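Local coordinates for alpha-catenin-like protein hmp-1 (Caenorhabditis elegans, PDB 5XA5), which links cadherin-bound beta-catenin to actin filaments at cell junctions and is required for cell migration and cell shape changes in the embryo, at residues 150-155 / 183-188; 189-194 / 208-213. All coordinates share one frame; numbering follows the deposited sequence.

Contact 1: 150-155 / 183-188; sequences VDKVDE and IEELDI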
ATOM      1  N   VAL A 150      -5.342   4.169  -8.210  1.00 23.46           N
ATOM      2  CA  VAL A 150      -5.261   4.557  -9.626  1.00 21.74           C
ATOM      3  C   VAL A 150      -6.429   3.960 -10.410  1.00 25.12           C
ATOM      4  O   VAL A 150      -6.981   4.603 -11.318  1.00 27.55           O
ATOM      5  CB  VAL A 150      -3.901   4.134 -10.245  1.00 26.16           C
ATOM      6  CG1 VAL A 150      -3.909   4.315 -11.751  1.00 32.43           C
ATOM      7  CG2 VAL A 150      -2.765   4.947  -9.608  1.00 27.07           C
ATOM      8  N   ASP A 151      -6.831   2.746 -10.049  1.00 25.89           N
ATOM      9  CA  ASP A 151      -7.974   2.095 -10.693  1.00 28.02           C
ATOM     10  C   ASP A 151      -9.254   2.904 -10.454  1.00 30.08           C
ATOM     11  O   ASP A 151     -10.109   3.022 -11.348  1.00 29.36           O
ATOM     12  CB  ASP A 151      -8.119   0.658 -10.167  1.00 35.82           C
ATOM     13  CG  ASP A 151      -9.113  -0.163 -10.960  1.00 65.56           C
ATOM     14  OD1 ASP A 151     -10.258  -0.329 -10.489  1.00 76.19           O
ATOM     15  OD2 ASP A 151      -8.744  -0.652 -12.049  1.00 76.78           O
ATOM     16  N   LYS A 152      -9.365   3.495  -9.264  1.00 25.99           N
ATOM     17  CA  LYS A 152     -10.516   4.339  -8.931  1.00 22.19           C
ATOM     18  C   LYS A 152     -10.503   5.638  -9.743  1.00 24.81           C
ATOM     19  O   LYS A 152     -11.553   6.086 -10.222  1.00 23.90           O
ATOM     20  CB  LYS A 152     -10.545   4.666  -7.434  1.00 24.14           C
ATOM     21  CG  LYS A 152     -11.791   5.392  -7.005  1.00 33.48           C
ATOM     22  CD  LYS A 152     -12.996   4.476  -7.164  1.00 44.44           C
ATOM     23  CE  LYS A 152     -14.257   5.100  -6.597  1.00 53.98           C
ATOM     24  NZ  LYS A 152     -15.262   4.045  -6.251  1.00 61.07           N
ATOM     25  N   VAL A 153      -9.321   6.234  -9.904  1.00 24.61           N
ATOM     26  CA  VAL A 153      -9.163   7.387 -10.807  1.00 20.98           C
ATOM     27  C   VAL A 153      -9.620   7.040 -12.221  1.00 24.71           C
ATOM     28  O   VAL A 153     -10.302   7.839 -12.875  1.00 23.60           O
ATOM     29  CB  VAL A 153      -7.692   7.860 -10.852  1.00 22.20           C
ATOM     30  CG1 VAL A 153      -7.489   9.026 -11.855  1.00 23.22           C
ATOM     31  CG2 VAL A 153      -7.239   8.260  -9.468  1.00 21.28           C
ATOM     32  N   ASP A 154      -9.251   5.857 -12.704  1.00 22.39           N
ATOM     33  CA  ASP A 154      -9.639   5.428 -14.045  1.00 21.87           C
ATOM     34  C   ASP A 154     -11.152   5.284 -14.179  1.00 23.01           C
ATOM     35  O   ASP A 154     -11.732   5.538 -15.235  1.00 25.13           O
ATOM     36  CB  ASP A 154      -8.992   4.082 -14.388  1.00 36.93           C
ATOM     37  CG  ASP A 154      -7.487   4.164 -14.535  1.00 56.15           C
ATOM     38  OD1 ASP A 154      -6.958   5.261 -14.811  1.00 65.65           O
ATOM     39  OD2 ASP A 154      -6.828   3.112 -14.387  1.00 63.62           O
ATOM     40  N   GLU A 155     -11.783   4.821 -13.105  1.00 24.10           N
ATOM     41  CA  GLU A 155     -13.231   4.650 -13.104  1.00 23.74           C
ATOM     42  C   GLU A 155     -13.904   6.017 -13.218  1.00 22.09           C
ATOM     43  O   GLU A 155     -14.844   6.183 -13.992  1.00 23.48           O
ATOM     44  CB  GLU A 155     -13.678   3.931 -11.818  1.00 26.96           C
ATOM     45  CG  GLU A 155     -15.166   3.632 -11.754  1.00 37.70           C
ATOM     46  CD  GLU A 155     -15.568   3.047 -10.409  1.00 52.66           C
ATOM     47  OE1 GLU A 155     -15.210   3.646  -9.375  1.00 46.61           O
ATOM     48  OE2 GLU A 155     -16.231   1.989 -10.387  1.00 68.97           O
ATOM     49  N   ILE A 183     -16.533  10.101  -7.124  1.00 20.70           N
ATOM     50  CA  ILE A 183     -15.591  11.146  -6.723  1.00 18.18           C
ATOM     51  C   ILE A 183     -15.550  11.280  -5.203  1.00 22.74           C
ATOM     52  O   ILE A 183     -14.481  11.512  -4.640  1.00 24.91           O
ATOM     53  CB  ILE A 183     -15.953  12.480  -7.373  1.00 19.69           C
ATOM     54  CG1 ILE A 183     -15.620  12.409  -8.865  1.00 22.63           C
ATOM     55  CG2 ILE A 183     -15.196  13.634  -6.728  1.00 23.57           C
ATOM     56  CD1 ILE A 183     -15.949  13.654  -9.645  1.00 22.75           C
ATOM     57  N   GLU A 184     -16.697  11.119  -4.539  1.00 21.00           N
ATOM     58  CA  GLU A 184     -16.697  11.130  -3.080  1.00 23.49           C
ATOM     59  C   GLU A 184     -15.849   9.996  -2.493  1.00 24.99           C
ATOM     60  O   GLU A 184     -15.095  10.227  -1.546  1.00 27.48           O
ATOM     61  CB  GLU A 184     -18.126  11.046  -2.538  1.00 24.54           C
ATOM     62  CG  GLU A 184     -18.927  12.332  -2.663  1.00 25.16           C
ATOM     63  CD  GLU A 184     -18.520  13.404  -1.664  1.00 32.63           C
ATOM     64  OE1 GLU A 184     -17.798  13.097  -0.689  1.00 35.36           O
ATOM     65  OE2 GLU A 184     -18.951  14.562  -1.853  1.00 38.16           O
ATOM     66  N   GLU A 185     -15.976   8.797  -3.062  1.00 25.12           N
ATOM     67  CA  GLU A 185     -15.175   7.632  -2.675  1.00 26.75           C
ATOM     68  C   GLU A 185     -13.687   7.894  -2.897  1.00 30.31           C
ATOM     69  O   GLU A 185     -12.849   7.629  -2.032  1.00 28.87           O
ATOM     70  CB  GLU A 185     -15.608   6.398  -3.475  1.00 28.50           C
ATOM     71  CG  GLU A 185     -16.539   5.432  -2.777  1.00 52.40           C
ATOM     72  CD  GLU A 185     -17.442   4.679  -3.750  1.00 65.67           C
ATOM     73  OE1 GLU A 185     -17.291   4.861  -4.980  1.00 59.29           O
ATOM     74  OE2 GLU A 185     -18.304   3.900  -3.285  1.00 69.82           O
ATOM     75  N   LEU A 186     -13.359   8.413  -4.074  1.00 25.93           N
ATOM     76  CA  LEU A 186     -11.969   8.694  -4.417  1.00 23.00           C
ATOM     77  C   LEU A 186     -11.406   9.755  -3.495  1.00 28.43           C
ATOM     78  O   LEU A 186     -10.264   9.664  -3.061  1.00 30.06           O
ATOM     79  CB  LEU A 186     -11.858   9.149  -5.872  1.00 22.86           C
ATOM     80  CG  LEU A 186     -10.475   9.482  -6.429  1.00 22.33           C
ATOM     81  CD1 LEU A 186      -9.542   8.261  -6.427  1.00 22.18           C
ATOM     82  CD2 LEU A 186     -10.569  10.077  -7.834  1.00 21.29           C
ATOM     83  N   ASP A 187     -12.217  10.765  -3.200  1.00 27.51           N
ATOM     84  CA  ASP A 187     -11.776  11.876  -2.362  1.00 30.72           C
ATOM     85  C   ASP A 187     -11.324  11.385  -0.991  1.00 32.44           C
ATOM     86  O   ASP A 187     -10.291  11.823  -0.484  1.00 31.59           O
ATOM     87  CB  ASP A 187     -12.906  12.901  -2.216  1.00 34.89           C
ATOM     88  CG  ASP A 187     -12.458  14.171  -1.540  1.00 45.97           C
ATOM     89  OD1 ASP A 187     -12.058  15.111  -2.259  1.00 46.51           O
ATOM     90  OD2 ASP A 187     -12.502  14.232  -0.293  1.00 40.80           O
ATOM     91  N   ILE A 188     -12.080  10.463  -0.403  1.00 28.36           N
ATOM     92  CA  ILE A 188     -11.719   9.905   0.900  1.00 31.11           C
ATOM     93  C   ILE A 188     -10.369   9.201   0.854  1.00 33.11           C
ATOM     94  O   ILE A 188      -9.509   9.448   1.700  1.00 31.42           O
ATOM     95  CB  ILE A 188     -12.775   8.901   1.405  1.00 36.35           C
ATOM     96  CG1 ILE A 188     -14.111   9.604   1.630  1.00 42.58           C
ATOM     97  CG2 ILE A 188     -12.305   8.221   2.690  1.00 49.04           C
ATOM     98  CD1 ILE A 188     -15.288   8.663   1.742  1.00 53.88           C
TER
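Lys152 runs alongside Leu186 and ends on Glu185, so its chain takes part in both the apolar and the charged side of this interhelical contact. The two segments run nearly antiparallel (155° between their directions), with Lys152 and Leu186 at the closest CA pair, 6.4 Å. The lysine chain leaves with CG anti to the backbone N and bends at CG (chi2 66°); CG rests 3.7 Å from Leu186 CD1, the two side chains running past each other in opposite senses. Beyond the bend it meets Glu185 at about a right angle. NZ donates to Glu185 OE1 at 2.5 Å, approaching from above the carboxylate plane, 52° out of it. A weaker salt bridge, 3.1 Å from NZ to Glu155 OE1 one turn on in the same helix, lets the ammonium group bridge two carboxylates. Replacing Lys152 by an alanine is likely to leave Glu155 and Glu185 without the cation between them and to take from Leu186 CD1 its contact with the lysine CG. Deeper in, Leu186 CD1 also meets Val153 CG2 at 3.8 Å. These buried side chains lead into the core of a helical bundle: Leu186 packs on Ile149 and Val156 of helix 117-165, and Val153 on Leu251 of helix 234-258.

Contact 2: 189-194 / 208-213; sequences TVRRRA and AARSAL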
ATOM      1  N   THR A 189     -10.160   8.345  -0.145  1.00 24.95           N
ATOM      2  CA  THR A 189      -8.937   7.555  -0.217  0.56 23.30           C
ATOM      3  C   THR A 189      -7.739   8.442  -0.544  1.00 27.36           C
ATOM      4  O   THR A 189      -6.630   8.230  -0.040  1.00 27.62           O
ATOM      5  CB  THR A 189      -9.049   6.429  -1.259  0.56 37.36           C
ATOM      6  OG1 THR A 189      -8.976   6.984  -2.571  0.56 43.69           O
ATOM      7  CG2 THR A 189     -10.367   5.694  -1.099  0.56 28.87           C
ATOM      8  N   VAL A 190      -7.955   9.457  -1.377  1.00 24.00           N
ATOM      9  CA  VAL A 190      -6.858  10.359  -1.715  1.00 21.78           C
ATOM     10  C   VAL A 190      -6.430  11.233  -0.532  1.00 26.79           C
ATOM     11  O   VAL A 190      -5.237  11.474  -0.330  1.00 24.13           O
ATOM     12  CB  VAL A 190      -7.244  11.241  -2.918  1.00 22.91           C
ATOM     13  CG1 VAL A 190      -6.305  12.420  -3.055  1.00 23.38           C
ATOM     14  CG2 VAL A 190      -7.229  10.388  -4.152  1.00 22.86           C
ATOM     15  N   ARG A 191      -7.391  11.723   0.244  1.00 25.26           N
ATOM     16  CA  ARG A 191      -7.060  12.497   1.443  1.00 27.14           C
ATOM     17  C   ARG A 191      -6.248  11.661   2.423  1.00 27.27           C
ATOM     18  O   ARG A 191      -5.291  12.159   3.039  1.00 27.70           O
ATOM     19  CB  ARG A 191      -8.334  13.011   2.110  1.00 30.98           C
ATOM     20  CG  ARG A 191      -8.903  14.252   1.466  1.00 46.47           C
ATOM     21  CD  ARG A 191     -10.243  14.616   2.072  1.00 62.95           C
ATOM     22  NE  ARG A 191     -10.788  15.832   1.479  1.00 72.98           N
ATOM     23  CZ  ARG A 191     -11.195  16.884   2.183  1.00 79.04           C
ATOM     24  NH1 ARG A 191     -11.117  16.864   3.507  1.00 80.08           N
ATOM     25  NH2 ARG A 191     -11.676  17.955   1.566  1.00 74.90           N
ATOM     26  N   ARG A 192      -6.630  10.401   2.584  1.00 27.97           N
ATOM     27  CA  ARG A 192      -5.907   9.518   3.507  1.00 24.66           C
ATOM     28  C   ARG A 192      -4.513   9.221   2.977  1.00 28.51           C
ATOM     29  O   ARG A 192      -3.550   9.193   3.748  1.00 27.91           O
ATOM     30  CB  ARG A 192      -6.676   8.220   3.751  1.00 31.98           C
ATOM     31  CG  ARG A 192      -8.019   8.440   4.437  1.00 32.82           C
ATOM     32  CD  ARG A 192      -8.779   7.137   4.647  1.00 50.96           C
ATOM     33  NE  ARG A 192      -8.264   6.374   5.780  1.00 76.89           N
ATOM     34  CZ  ARG A 192      -7.802   5.131   5.703  1.00 89.51           C
ATOM     35  NH1 ARG A 192      -7.785   4.497   4.538  1.00 97.20           N
ATOM     36  NH2 ARG A 192      -7.358   4.522   6.794  1.00 88.66           N
ATOM     37  N   ARG A 193      -4.404   9.024   1.663  1.00 23.36           N
ATOM     38  CA  ARG A 193      -3.097   8.811   1.054  1.00 25.46           C
ATOM     39  C   ARG A 193      -2.201  10.025   1.272  1.00 27.10           C
ATOM     40  O   ARG A 193      -1.007   9.892   1.567  1.00 25.97           O
ATOM     41  CB  ARG A 193      -3.244   8.509  -0.449  1.00 22.98           C
ATOM     42  CG  ARG A 193      -1.925   8.253  -1.149  1.00 22.16           C
ATOM     43  CD  ARG A 193      -1.272   7.048  -0.534  1.00 26.00           C
ATOM     44  NE  ARG A 193      -0.014   6.729  -1.195  1.00 27.16           N
ATOM     45  CZ  ARG A 193       0.732   5.678  -0.862  1.00 27.57           C
ATOM     46  NH1 ARG A 193       0.330   4.865   0.109  1.00 27.43           N
ATOM     47  NH2 ARG A 193       1.882   5.461  -1.478  1.00 27.56           N
ATOM     48  N   ALA A 194      -2.773  11.218   1.119  1.00 24.54           N
ATOM     49  CA  ALA A 194      -2.003  12.433   1.299  1.00 26.92           C
ATOM     50  C   ALA A 194      -1.396  12.519   2.697  1.00 25.87           C
ATOM     51  O   ALA A 194      -0.245  12.907   2.850  1.00 28.14           O
ATOM     52  CB  ALA A 194      -2.875  13.644   1.027  1.00 27.47           C
ATOM     53  N   ALA A 208      -3.565  19.251  -4.222  1.00 24.69           N
ATOM     54  CA  ALA A 208      -3.913  20.248  -5.226  1.00 24.09           C
ATOM     55  C   ALA A 208      -4.736  19.611  -6.326  1.00 24.23           C
ATOM     56  O   ALA A 208      -5.728  20.191  -6.782  1.00 26.62           O
ATOM     57  CB  ALA A 208      -2.677  20.898  -5.800  1.00 27.52           C
ATOM     58  N   ALA A 209      -4.316  18.428  -6.763  1.00 25.28           N
ATOM     59  CA  ALA A 209      -5.055  17.708  -7.801  1.00 22.67           C
ATOM     60  C   ALA A 209      -6.441  17.302  -7.299  1.00 24.50           C
ATOM     61  O   ALA A 209      -7.423  17.398  -8.049  1.00 23.83           O
ATOM     62  CB  ALA A 209      -4.253  16.481  -8.280  1.00 25.31           C
ATOM     63  N   ARG A 210      -6.529  16.846  -6.042  1.00 24.63           N
ATOM     64  CA  ARG A 210      -7.825  16.561  -5.424  1.00 23.90           C
ATOM     65  C   ARG A 210      -8.759  17.774  -5.486  1.00 25.52           C
ATOM     66  O   ARG A 210      -9.916  17.673  -5.907  1.00 25.78           O
ATOM     67  CB  ARG A 210      -7.645  16.106  -3.960  1.00 22.54           C
ATOM     68  CG  ARG A 210      -8.941  15.645  -3.310  1.00 26.58           C
ATOM     69  CD  ARG A 210      -8.957  15.892  -1.799  1.00 40.33           C
ATOM     70  NE  ARG A 210      -8.947  17.324  -1.504  1.00 60.04           N
ATOM     71  CZ  ARG A 210     -10.036  18.085  -1.433  1.00 72.82           C
ATOM     72  NH1 ARG A 210     -11.237  17.555  -1.630  1.00 81.31           N
ATOM     73  NH2 ARG A 210      -9.928  19.378  -1.166  1.00 74.47           N
ATOM     74  N   SER A 211      -8.245  18.925  -5.082  1.00 23.35           N
ATOM     75  CA  SER A 211      -9.038  20.143  -5.092  0.52 23.61           C
ATOM     76  C   SER A 211      -9.514  20.490  -6.501  1.00 26.43           C
ATOM     77  O   SER A 211     -10.672  20.887  -6.691  1.00 27.51           O
ATOM     78  CB  SER A 211      -8.229  21.293  -4.505  0.52 29.45           C
ATOM     79  OG  SER A 211      -7.873  21.000  -3.169  0.52 33.60           O
ATOM     80  N   ALA A 212      -8.620  20.338  -7.474  1.00 24.62           N
ATOM     81  CA  ALA A 212      -8.956  20.651  -8.866  1.00 23.56           C
ATOM     82  C   ALA A 212     -10.057  19.721  -9.366  1.00 28.11           C
ATOM     83  O   ALA A 212     -10.985  20.162 -10.046  1.00 26.25           O
ATOM     84  CB  ALA A 212      -7.725  20.547  -9.747  1.00 24.60           C
ATOM     85  N   LEU A 213      -9.954  18.431  -9.050  1.00 21.57           N
ATOM     86  CA  LEU A 213     -11.021  17.512  -9.419  1.00 21.00           C
ATOM     87  C   LEU A 213     -12.354  17.931  -8.799  1.00 24.78           C
ATOM     88  O   LEU A 213     -13.377  17.938  -9.489  1.00 24.16           O
ATOM     89  CB  LEU A 213     -10.678  16.071  -9.002  1.00 22.53           C
ATOM     90  CG  LEU A 213     -11.781  15.026  -9.212  1.00 25.71           C
ATOM     91  CD1 LEU A 213     -12.169  14.925 -10.685  1.00 28.68           C
ATOM     92  CD2 LEU A 213     -11.397  13.651  -8.648  1.00 21.55           C
TER
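Val190 and Arg210 mark the closest backbone approach of 189-194 and 208-213, their CA atoms 7.3 Å apart. Both segments are helical, as the i to i+4 bonds from Arg193 N to Thr189 O and from Leu213 N to Ala209 O attest, and they belong to consecutive helices of an antiparallel helical bundle, the fold of the vinculin/alpha-catenin family. Helices 169-196 and 200-229 are joined by a short connection, and the contact lies toward that end of the hairpin.

The apolar part is small: Val190 CG1 packs against Arg210 CB at 4.0 Å, while Val190 also touches Leu206 a turn earlier on the partner helix. Arg191 contributes more area. Its chain is extended from CG to NE, and the methylene CG lies 3.7 Å from Arg210 CD. Arg210 starts with CG anti to its own backbone N and turns at chi3 (66°), which swings its guanidinium round beside that of Arg191. The two planes stand 79° apart, almost perpendicular, so this is no parallel guanidinium stack: Arg191 presents an edge to one face of Arg210.

The closeness of the two guanidinium groups has an evident anchor in Asp187, one turn before Arg191, which forms salt bridges through OD2 with Arg191 NE and through OD1 with Arg210 NH1. With each carboxylate oxygen engaged by a different arginine, the shared carboxylate probably holds both groups in place. The nearest nitrogens across the contact, Arg191 NH2 and Arg210 NH1, are 3.3 Å apart but are both donors and form no hydrogen bond; NH2 sits 3.1 Å above the Arg210 guanidinium plane, offset toward its rim.

How the contacts relate
Contact 1 closes before contact 2 opens along the chain, and their centres lie 10 Å apart on the same side of the chain's centre. Helix 169-196 is common to both: through 183-188 it faces helix 117-165, and through 189-194, directly after, it faces helix 200-229. The two are joined physically as well as in sequence. Besides the Asp187 bridge to Arg210, Leu186 CD2 packs on Leu213 CD2 at 3.8 Å. These links join helices 169-196 and 200-229, and contact 1 adds helix 117-165, so helix 169-196 is held between its two chain neighbours in this vinculin-family, N-terminal part of the protein.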